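Long-range contacts in PrgB (Enterococcus faecalis, PDB 6EVU), which binds and compacts DNA and thereby promotes cell aggregation, biofilm formation and conjugation, the chain described here being its adhesin domain: residues S203-A211 against T288-S297; N220-V231 against Y268-A276. All blocks are in the same frame, centred on the assembly; numbering follows the deposited sequence.

Overall arrangement
Contacts 1 and 2 lie in one adhesin domain of the glucan-binding protein C family, their centres about 23 Å apart and their nearest atoms about 8 Å apart, without touching. Along the chain they are nested: 203-211 comes first, then both segments of contact 2, 220-231 and 268-276, and finally 288-297. Contact 1 joins two loops at an end of the large antiparallel sheet, where strands 211-215 and 280-287 pair. Contact 2 lies in a separate three-stranded sheet, pairing edge strand 221-225 with central strand 272-276. Between the loops of contact 1 the chain thus runs through strand 211-215, supplies two of the three strands of the small sheet and comes back through 280-287.

Contact 1. Residues S203-A211 against T288-S297; sequences SLTNKGGHA and TKGKSNVPVS. With PO4 (phosphate ion), chain B.
His-210 meets Ser-297 because its first torsion (chi1 79°) sets CG between the backbone N and the carbonyl carbon, and chi2 near -88° turns one face of the imidazole to the serine. Ser-297 CA stands over the middle of that face, 3.7 Å from the ring centroid and only 9° off the normal, a clear CH-pi contact. Ser-297 OG is turned away to donate to Val-294 O, rising above the carbonyl plane, a bond that links the two ends of 294-297. In the plane of the imidazole, a water lies 2.8 Å from His-210 ND1 and donates to Pro-295 O, so the two loops share a bridged polar link and no direct hydrogen bond.

Farther along, carbon atoms do most of the touching. Val-294 brings CG1 to 3.5 Å from Gly-209 O, a carbonyl oxygen that the contact buries without a polar partner. Thr-288 CG2 packs on His-210 CB at 3.8 Å, while Thr-288 OG1 donates onto an in-plane lone pair of Lys-291 O within the type I' turn 288-291. Lys-291 brings CD to 4.0 Å from Gly-208 CA, and the side chains of Lys-289 and Leu-204 cross at about a right angle, CD to CD2 4.0 Å. Val-296 N donates almost straight to O1 of a phosphate ion, probably from the crystallisation liquor, which Arg-73 also binds.

Both loops grow from neighbouring strands of the large antiparallel sheet: loop 203-211 leads into strand 211-215, whereas strand 280-287 runs out into loop 288-297. Ala-211 bonds to Thr-287 through the backbone, and Tyr-240 of strand 239-240 packs against Leu-204 and Lys-289.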
# COMPACT_ATOMS: atom_id res chain seq x y z
N SER A 203 -9.03 11.68 5.64
CA SER A 203 -10.04 12.35 6.45
C SER A 203 -9.45 13.58 7.13
O SER A 203 -10.02 14.10 8.09
CB SER A 203 -10.59 11.37 7.47
OG SER A 203 -9.54 10.95 8.34
N LEU A 204 -8.32 14.08 6.62
CA LEU A 204 -7.53 15.10 7.30
C LEU A 204 -8.27 16.42 7.37
O LEU A 204 -8.82 16.91 6.37
CB LEU A 204 -6.21 15.32 6.57
CG LEU A 204 -5.10 14.30 6.85
CD1 LEU A 204 -4.03 14.54 5.82
CD2 LEU A 204 -4.55 14.45 8.27
N THR A 205 -8.27 17.02 8.56
CA THR A 205 -8.82 18.35 8.77
C THR A 205 -7.88 19.09 9.72
O THR A 205 -6.87 18.55 10.17
CB THR A 205 -10.23 18.27 9.34
OG1 THR A 205 -10.18 17.84 10.70
CG2 THR A 205 -11.12 17.33 8.53
N ASN A 206 -8.20 20.35 10.03
CA ASN A 206 -7.40 21.01 11.05
C ASN A 206 -7.67 20.41 12.43
O ASN A 206 -6.78 20.42 13.29
CB ASN A 206 -7.64 22.51 11.02
CG ASN A 206 -9.09 22.83 10.92
OD1 ASN A 206 -9.66 22.76 9.83
ND2 ASN A 206 -9.71 23.18 12.05
N LYS A 207 -8.85 19.83 12.66
CA LYS A 207 -9.11 19.22 13.97
C LYS A 207 -8.39 17.87 14.14
O LYS A 207 -8.07 17.50 15.28
CB LYS A 207 -10.61 19.03 14.18
CG LYS A 207 -11.21 19.97 15.21
CD LYS A 207 -12.73 19.98 15.14
CE LYS A 207 -13.33 20.84 16.25
NZ LYS A 207 -13.24 22.30 15.94
N GLY A 208 -8.13 17.15 13.06
CA GLY A 208 -7.56 15.81 13.10
C GLY A 208 -7.79 14.99 11.84
O GLY A 208 -7.57 15.48 10.73
N GLY A 209 -8.20 13.74 12.00
CA GLY A 209 -8.27 12.84 10.87
C GLY A 209 -6.89 12.29 10.49
O GLY A 209 -5.88 12.51 11.18
N HIS A 210 -6.85 11.57 9.38
CA HIS A 210 -5.61 10.92 8.96
C HIS A 210 -5.66 10.69 7.46
O HIS A 210 -6.74 10.67 6.86
CB HIS A 210 -5.37 9.59 9.71
CG HIS A 210 -6.16 8.42 9.20
ND1 HIS A 210 -7.42 8.12 9.65
CD2 HIS A 210 -5.83 7.46 8.30
CE1 HIS A 210 -7.86 7.03 9.03
NE2 HIS A 210 -6.91 6.61 8.21
N ALA A 211 -4.50 10.44 6.87
CA ALA A 211 -4.46 10.11 5.44
C ALA A 211 -3.54 8.92 5.20
O ALA A 211 -2.51 8.81 5.86
CB ALA A 211 -3.96 11.27 4.58
N THR A 288 -1.17 10.89 10.67
CA THR A 288 -2.12 11.77 11.33
C THR A 288 -1.57 13.16 11.37
O THR A 288 -1.99 13.98 12.21
CB THR A 288 -2.42 11.32 12.76
OG1 THR A 288 -1.18 11.24 13.46
CG2 THR A 288 -3.13 9.94 12.78
N LYS A 289 -0.54 13.40 10.56
CA LYS A 289 0.29 14.60 10.65
C LYS A 289 0.73 14.88 12.08
O LYS A 289 1.01 16.02 12.44
CB LYS A 289 -0.43 15.82 10.06
CG LYS A 289 -0.52 15.79 8.54
CD LYS A 289 -1.40 16.91 8.01
CE LYS A 289 -0.61 17.85 7.12
NZ LYS A 289 0.58 18.34 7.86
N GLY A 290 0.75 13.86 12.94
CA GLY A 290 1.31 13.97 14.27
C GLY A 290 0.33 13.89 15.45
O GLY A 290 0.80 13.84 16.59
N LYS A 291 -0.99 13.91 15.23
CA LYS A 291 -1.96 13.77 16.33
C LYS A 291 -2.02 12.32 16.80
O LYS A 291 -1.95 11.40 15.98
CB LYS A 291 -3.34 14.26 15.87
CG LYS A 291 -3.51 15.81 15.83
CD LYS A 291 -3.88 16.40 14.44
CE LYS A 291 -3.51 17.90 14.32
NZ LYS A 291 -3.57 18.44 12.91
N SER A 292 -2.13 12.12 18.12
CA SER A 292 -2.13 10.78 18.70
C SER A 292 -3.52 10.23 19.01
O SER A 292 -3.69 9.01 19.08
CB SER A 292 -1.26 10.73 19.98
OG SER A 292 -1.88 11.35 21.10
N ASN A 293 -4.52 11.08 19.18
CA ASN A 293 -5.85 10.54 19.47
C ASN A 293 -6.74 10.69 18.26
O ASN A 293 -7.71 11.45 18.30
CB ASN A 293 -6.48 11.27 20.66
CG ASN A 293 -5.85 10.89 21.98
OD1 ASN A 293 -5.57 9.71 22.23
ND2 ASN A 293 -5.60 11.89 22.83
N VAL A 294 -6.40 10.01 17.17
CA VAL A 294 -7.22 9.92 15.96
C VAL A 294 -7.70 8.47 15.82
O VAL A 294 -6.87 7.55 15.68
CB VAL A 294 -6.45 10.37 14.70
CG1 VAL A 294 -7.33 10.24 13.44
CG2 VAL A 294 -5.98 11.82 14.82
N PRO A 295 -9.01 8.22 15.87
CA PRO A 295 -9.51 6.84 15.72
C PRO A 295 -9.20 6.24 14.34
O PRO A 295 -9.03 6.95 13.34
CB PRO A 295 -11.02 7.00 15.91
CG PRO A 295 -11.22 8.40 16.41
CD PRO A 295 -10.09 9.20 15.85
N VAL A 296 -9.14 4.90 14.31
CA VAL A 296 -8.98 4.04 13.13
C VAL A 296 -7.94 4.61 12.17
O VAL A 296 -8.12 4.60 10.95
CB VAL A 296 -10.34 3.76 12.42
CG1 VAL A 296 -11.24 2.99 13.36
CG2 VAL A 296 -11.05 5.02 11.93
N SER A 297 -6.79 5.03 12.72
CA SER A 297 -5.76 5.72 11.95
C SER A 297 -4.43 4.96 11.92
O SER A 297 -3.37 5.58 11.69
CB SER A 297 -5.55 7.14 12.50
OG SER A 297 -4.99 7.11 13.81
P PO4 B . -8.57 2.75 17.67
O1 PO4 B . -9.55 3.41 16.73
O2 PO4 B . -7.25 3.52 17.59
O3 PO4 B . -9.10 2.86 19.09
O4 PO4 B . -8.33 1.28 17.43
O HOH W 1 -9.69 8.66 11.11

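Contact 2. Residues N220-V231 against Y268-A276; sequences NNAFKYINGSYV and YFGSGVGLA
Phe-269 offers one ring face to the edge of Tyr-230, whose CE1 lies above it, offset toward the rim; this T-shaped pair has centroids 5.5 Å apart and planes at 67°. Tyr-268 CE2 lies at the edge of the Phe-269 ring, in its plane. At the edge of the Tyr-230 ring, in its plane, comes Phe-269 O, which also accepts from Tyr-230 N. Tyr-268 has Phe-269 CD1 over the centre of one face and Gly-228 CA at its edge.

Beyond these rings, strands 221-225 and 272-276 pair antiparallel, with Ala-222 opposite Leu-275 and Lys-224 opposite Val-273 as hydrogen-bonded pairs. On the face bearing these side chains, Lys-224 CG presses tightly on Leu-275 CD1 at 3.5 Å, and Lys-224 NZ hydrogen-bonds to Lys-314 O. Ile-226 crosses Val-273 at about a right angle, CG1 to CG2 3.8 Å.

Ser-229 OG, anti to the backbone N (chi1 167°), is thereby directed to Ser-271 O, donating 2.7 Å onto a lone pair, which ties the 226-229 turn to the residue just before strand 272-276. It also accepts from Val-231 N in an ST turn. Donating and accepting at once, the buried hydroxyl is probably fixed in rotation.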
# COMPACT_ATOMS: atom_id res chain seq x y z
N ASN A 220 15.54 4.92 -9.06
CA ASN A 220 14.89 4.58 -10.34
C ASN A 220 13.36 4.49 -10.27
O ASN A 220 12.73 4.05 -11.25
CB ASN A 220 15.42 3.26 -10.91
CG ASN A 220 16.93 3.12 -10.76
OD1 ASN A 220 17.68 3.98 -11.18
ND2 ASN A 220 17.37 2.06 -10.09
N ASN A 221 12.73 4.90 -9.16
CA ASN A 221 11.27 4.97 -9.06
C ASN A 221 10.79 6.42 -8.95
O ASN A 221 11.48 7.28 -8.39
CB ASN A 221 10.71 4.22 -7.83
CG ASN A 221 10.81 2.68 -7.94
OD1 ASN A 221 9.78 1.99 -7.97
ND2 ASN A 221 12.02 2.15 -7.97
N ALA A 222 9.60 6.70 -9.46
CA ALA A 222 9.04 8.04 -9.26
C ALA A 222 7.51 7.99 -9.19
O ALA A 222 6.87 7.18 -9.87
CB ALA A 222 9.48 9.01 -10.36
N PHE A 223 6.95 8.90 -8.39
CA PHE A 223 5.52 9.12 -8.34
C PHE A 223 5.09 10.08 -9.45
O PHE A 223 5.77 11.07 -9.75
CB PHE A 223 5.12 9.68 -6.97
CG PHE A 223 3.64 10.01 -6.85
CD1 PHE A 223 3.13 11.21 -7.37
CD2 PHE A 223 2.78 9.18 -6.17
CE1 PHE A 223 1.78 11.52 -7.23
CE2 PHE A 223 1.44 9.49 -6.03
CZ PHE A 223 0.94 10.66 -6.57
N LYS A 224 3.94 9.81 -10.05
CA LYS A 224 3.37 10.67 -11.09
C LYS A 224 1.92 10.99 -10.77
O LYS A 224 1.15 10.08 -10.44
CB LYS A 224 3.49 9.98 -12.46
CG LYS A 224 4.90 9.94 -13.02
CD LYS A 224 5.40 11.35 -13.36
CE LYS A 224 6.55 11.36 -14.33
NZ LYS A 224 6.84 12.76 -14.74
N TYR A 225 1.54 12.27 -10.90
CA TYR A 225 0.20 12.75 -10.56
C TYR A 225 -0.81 12.35 -11.65
O TYR A 225 -0.49 12.38 -12.84
CB TYR A 225 0.21 14.28 -10.41
CG TYR A 225 -1.16 14.93 -10.18
CD1 TYR A 225 -1.87 14.71 -9.00
CD2 TYR A 225 -1.74 15.76 -11.14
CE1 TYR A 225 -3.11 15.30 -8.78
CE2 TYR A 225 -3.00 16.36 -10.93
CZ TYR A 225 -3.67 16.12 -9.74
OH TYR A 225 -4.90 16.67 -9.50
N ILE A 226 -2.02 11.98 -11.23
CA ILE A 226 -3.14 11.80 -12.15
C ILE A 226 -4.02 13.03 -12.08
O ILE A 226 -4.39 13.46 -10.99
CB ILE A 226 -3.96 10.55 -11.82
CG1 ILE A 226 -3.10 9.28 -11.85
CG2 ILE A 226 -5.18 10.48 -12.72
CD1 ILE A 226 -3.80 8.04 -11.25
N ASN A 227 -4.37 13.59 -13.25
CA ASN A 227 -5.15 14.82 -13.24
C ASN A 227 -6.50 14.61 -12.58
O ASN A 227 -7.21 13.64 -12.87
CB ASN A 227 -5.32 15.36 -14.65
CG ASN A 227 -5.85 16.79 -14.65
OD1 ASN A 227 -5.59 17.55 -13.71
ND2 ASN A 227 -6.56 17.15 -15.67
N GLY A 228 -6.85 15.54 -11.67
CA GLY A 228 -8.07 15.48 -10.90
C GLY A 228 -7.97 14.65 -9.65
O GLY A 228 -8.92 14.63 -8.86
N SER A 229 -6.84 13.99 -9.41
CA SER A 229 -6.65 13.22 -8.18
C SER A 229 -6.39 14.18 -7.03
O SER A 229 -5.86 15.29 -7.21
CB SER A 229 -5.50 12.24 -8.32
OG SER A 229 -5.15 11.71 -7.03
N TYR A 230 -6.82 13.77 -5.84
CA TYR A 230 -6.60 14.59 -4.67
C TYR A 230 -5.27 14.29 -4.02
O TYR A 230 -4.87 15.02 -3.10
CB TYR A 230 -7.72 14.40 -3.64
CG TYR A 230 -8.99 15.08 -4.08
CD1 TYR A 230 -9.76 14.53 -5.09
CD2 TYR A 230 -9.41 16.27 -3.50
CE1 TYR A 230 -10.93 15.17 -5.54
CE2 TYR A 230 -10.57 16.91 -3.93
CZ TYR A 230 -11.33 16.34 -4.93
OH TYR A 230 -12.48 16.94 -5.39
N VAL A 231 -4.59 13.26 -4.51
CA VAL A 231 -3.32 12.77 -3.98
C VAL A 231 -2.19 13.49 -4.71
O VAL A 231 -2.05 13.34 -5.94
CB VAL A 231 -3.19 11.25 -4.19
CG1 VAL A 231 -1.79 10.76 -3.77
CG2 VAL A 231 -4.26 10.51 -3.43
N TYR A 268 -9.91 7.33 -9.31
CA TYR A 268 -8.74 8.17 -9.52
C TYR A 268 -8.63 9.28 -8.50
O TYR A 268 -7.54 9.83 -8.33
CB TYR A 268 -8.76 8.75 -10.95
CG TYR A 268 -9.75 9.89 -11.24
CD1 TYR A 268 -11.09 9.65 -11.50
CD2 TYR A 268 -9.30 11.21 -11.29
CE1 TYR A 268 -11.97 10.72 -11.80
CE2 TYR A 268 -10.15 12.25 -11.56
CZ TYR A 268 -11.49 12.01 -11.82
OH TYR A 268 -12.32 13.09 -12.10
N PHE A 269 -9.75 9.65 -7.84
CA PHE A 269 -9.69 10.70 -6.82
C PHE A 269 -8.60 10.41 -5.81
O PHE A 269 -7.98 11.32 -5.26
CB PHE A 269 -11.03 10.84 -6.08
CG PHE A 269 -12.12 11.54 -6.88
CD1 PHE A 269 -11.90 11.96 -8.18
CD2 PHE A 269 -13.36 11.77 -6.31
CE1 PHE A 269 -12.92 12.62 -8.91
CE2 PHE A 269 -14.37 12.42 -7.02
CZ PHE A 269 -14.15 12.84 -8.32
N GLY A 270 -8.36 9.13 -5.53
CA GLY A 270 -7.33 8.80 -4.56
C GLY A 270 -6.17 7.99 -5.10
O GLY A 270 -5.61 7.17 -4.37
N SER A 271 -5.71 8.29 -6.32
CA SER A 271 -4.67 7.49 -6.95
C SER A 271 -3.52 8.33 -7.49
O SER A 271 -3.62 9.56 -7.67
CB SER A 271 -5.23 6.63 -8.08
OG SER A 271 -6.34 5.90 -7.61
N GLY A 272 -2.43 7.63 -7.73
CA GLY A 272 -1.30 8.13 -8.49
C GLY A 272 -0.75 6.96 -9.29
O GLY A 272 -1.27 5.85 -9.23
N VAL A 273 0.34 7.22 -9.99
CA VAL A 273 1.03 6.19 -10.75
C VAL A 273 2.49 6.13 -10.30
O VAL A 273 3.13 7.18 -10.13
CB VAL A 273 0.94 6.46 -12.26
CG1 VAL A 273 1.67 5.39 -13.02
CG2 VAL A 273 -0.54 6.54 -12.65
N GLY A 274 2.98 4.92 -10.05
CA GLY A 274 4.39 4.68 -9.85
C GLY A 274 5.06 4.22 -11.14
O GLY A 274 4.51 3.39 -11.88
N LEU A 275 6.22 4.82 -11.43
CA LEU A 275 7.01 4.50 -12.62
C LEU A 275 8.40 4.06 -12.16
O LEU A 275 9.00 4.71 -11.30
CB LEU A 275 7.12 5.70 -13.60
CG LEU A 275 5.82 5.83 -14.40
CD1 LEU A 275 5.63 7.21 -15.05
CD2 LEU A 275 5.72 4.72 -15.42
N ALA A 276 8.88 2.93 -12.68
CA ALA A 276 10.18 2.41 -12.26
C ALA A 276 11.02 2.05 -13.48
O ALA A 276 10.66 1.15 -14.25
CB ALA A 276 10.03 1.19 -11.34